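Local coordinates for protein cytochrome P450 (PDB 3WEC) that probably acts as a heme-dependent monooxygenase that N-hydroxylates the quinoline ring of an aurachin biosynthetic intermediate, a step essential for the antibiotic activity of aurachin alkaloids, at residues 262-267 against 400-405. Numbering follows the deposited sequence.
Sequences IGNMLI and RGPETL
Pro-402 lays its ring against the bare backbone of Gly-263, CG standing 3.9 Å from the glycine CA, where the long helix 240-271 of the P450 fold meets the loop leading to the C-terminal strand 407-410. In the general P450 nomenclature this is helix I, the helix that crosses the molecule beside the heme; the contact involves its C-terminal part, with the Asn-264 side chain about 9 Å from the heme. Glycine suits the place because a beta carbon there would run into the proline ring. One turn further on, the CD1 methyl of Ile-267 rests against the CB-CG-CD part of the ring, 3.8 Å from Pro-402 CG. The isoleucine chain is extended at its second torsion (chi2 164°), which carries CD1 out to the proline. Leu-405, three residues after the proline, divides its two methyls: CD1 packs on Ile-267 CG1, while CD2 comes within 4.0 Å of Leu-266 CB and also touches the carbonyl oxygen of Gly-263, already taken by the helical bond from Ile-267 N. Branched aliphatic residues suit this dry seam, which Val-149 of helix 148-153 and Ile-391 extend around Pro-402.

Asn-264 supplies the single hydrogen bond between the segments. Its short amide, with CG beside the backbone N (chi1 -74°), suits the place by offering an N-H to the loop: ND2 donates a hydrogen bond to Arg-400 O over 3.2 Å, bent to 143° and arriving from above the carbonyl plane. Further out, a salt bridge from Arg-400 NH2 to Glu-297 OE1, a hydrogen bond from NE to Lys-23 O, a cation-pi contact with Tyr-393 and a backbone hydrogen bond with Pro-299 probably help to fix this part of the loop. At the other end of the amide, buried Asn-264 OD1 has no hydrogen-bond partner in the model and rests 3.4 Å from Pro-402 CD.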
# COMPACT_ATOMS: atom_id res chain seq x y z
N ILE A 262 -4.48 -0.25 -9.51
CA ILE A 262 -5.14 0.12 -10.74
C ILE A 262 -4.35 -0.49 -11.92
O ILE A 262 -4.95 -1.05 -12.86
CB ILE A 262 -5.11 1.67 -10.94
CG1 ILE A 262 -5.74 2.38 -9.76
CG2 ILE A 262 -5.71 2.08 -12.29
CD1 ILE A 262 -7.06 3.02 -10.06
N GLY A 263 -3.01 -0.35 -11.89
CA GLY A 263 -2.17 -0.91 -12.97
C GLY A 263 -2.26 -2.43 -13.08
O GLY A 263 -2.50 -2.96 -14.16
N ASN A 264 -2.08 -3.10 -11.95
CA ASN A 264 -2.23 -4.55 -11.82
C ASN A 264 -3.64 -5.04 -12.19
O ASN A 264 -3.77 -6.09 -12.76
CB ASN A 264 -1.91 -4.96 -10.37
CG ASN A 264 -0.43 -4.92 -10.07
OD1 ASN A 264 0.45 -4.83 -10.98
ND2 ASN A 264 -0.11 -5.01 -8.80
N MET A 265 -4.68 -4.27 -11.85
CA MET A 265 -6.06 -4.64 -12.22
C MET A 265 -6.18 -4.71 -13.72
O MET A 265 -6.69 -5.69 -14.29
CB MET A 265 -7.07 -3.61 -11.69
CG MET A 265 -8.51 -4.00 -11.99
SD MET A 265 -9.67 -2.77 -11.40
CE MET A 265 -9.81 -3.22 -9.69
N LEU A 266 -5.68 -3.66 -14.36
CA LEU A 266 -5.58 -3.55 -15.82
C LEU A 266 -4.85 -4.74 -16.50
O LEU A 266 -5.42 -5.43 -17.35
CB LEU A 266 -4.93 -2.20 -16.15
CG LEU A 266 -5.79 -0.98 -16.51
CD1 LEU A 266 -7.31 -1.19 -16.46
CD2 LEU A 266 -5.39 0.28 -15.78
N ILE A 267 -3.61 -4.99 -16.08
CA ILE A 267 -2.81 -6.13 -16.53
C ILE A 267 -3.60 -7.43 -16.38
O ILE A 267 -3.57 -8.26 -17.25
CB ILE A 267 -1.49 -6.23 -15.72
CG1 ILE A 267 -0.67 -4.93 -15.84
CG2 ILE A 267 -0.67 -7.47 -16.12
CD1 ILE A 267 0.43 -4.76 -14.82
N ARG A 400 4.78 -3.86 -5.57
CA ARG A 400 4.78 -4.34 -6.94
C ARG A 400 3.67 -3.73 -7.77
O ARG A 400 2.47 -3.74 -7.40
CB ARG A 400 4.71 -5.86 -6.99
CG ARG A 400 4.94 -6.44 -8.38
CD ARG A 400 5.08 -7.95 -8.34
NE ARG A 400 5.27 -8.51 -9.66
CZ ARG A 400 4.30 -8.96 -10.43
NH1 ARG A 400 4.57 -9.48 -11.63
NH2 ARG A 400 3.06 -8.92 -10.00
N GLY A 401 4.09 -3.15 -8.89
CA GLY A 401 3.17 -2.57 -9.85
C GLY A 401 3.98 -2.05 -11.01
O GLY A 401 5.18 -1.87 -10.88
N PRO A 402 3.32 -1.80 -12.15
CA PRO A 402 4.00 -1.36 -13.37
C PRO A 402 4.51 0.10 -13.32
O PRO A 402 3.89 0.98 -12.72
CB PRO A 402 2.90 -1.53 -14.43
CG PRO A 402 1.62 -1.35 -13.65
CD PRO A 402 1.90 -2.11 -12.40
N GLU A 403 5.64 0.33 -14.00
CA GLU A 403 6.26 1.65 -14.11
C GLU A 403 5.54 2.51 -15.16
O GLU A 403 5.32 3.69 -14.95
CB GLU A 403 7.79 1.49 -14.45
CG GLU A 403 8.56 2.77 -14.82
CD GLU A 403 9.96 2.84 -14.22
OE1 GLU A 403 10.96 2.79 -14.99
OE2 GLU A 403 10.07 2.96 -12.96
N THR A 404 5.26 1.88 -16.31
CA THR A 404 4.55 2.45 -17.47
C THR A 404 3.51 1.41 -17.92
O THR A 404 3.56 0.24 -17.50
CB THR A 404 5.47 2.80 -18.69
OG1 THR A 404 6.00 1.62 -19.31
CG2 THR A 404 6.60 3.80 -18.36
N LEU A 405 2.56 1.80 -18.78
CA LEU A 405 1.52 0.85 -19.21
C LEU A 405 0.81 1.38 -20.45
O LEU A 405 0.28 2.50 -20.43
CB LEU A 405 0.53 0.60 -18.05
CG LEU A 405 -0.35 -0.67 -18.08
CD1 LEU A 405 0.47 -1.96 -18.00
CD2 LEU A 405 -1.37 -0.61 -16.96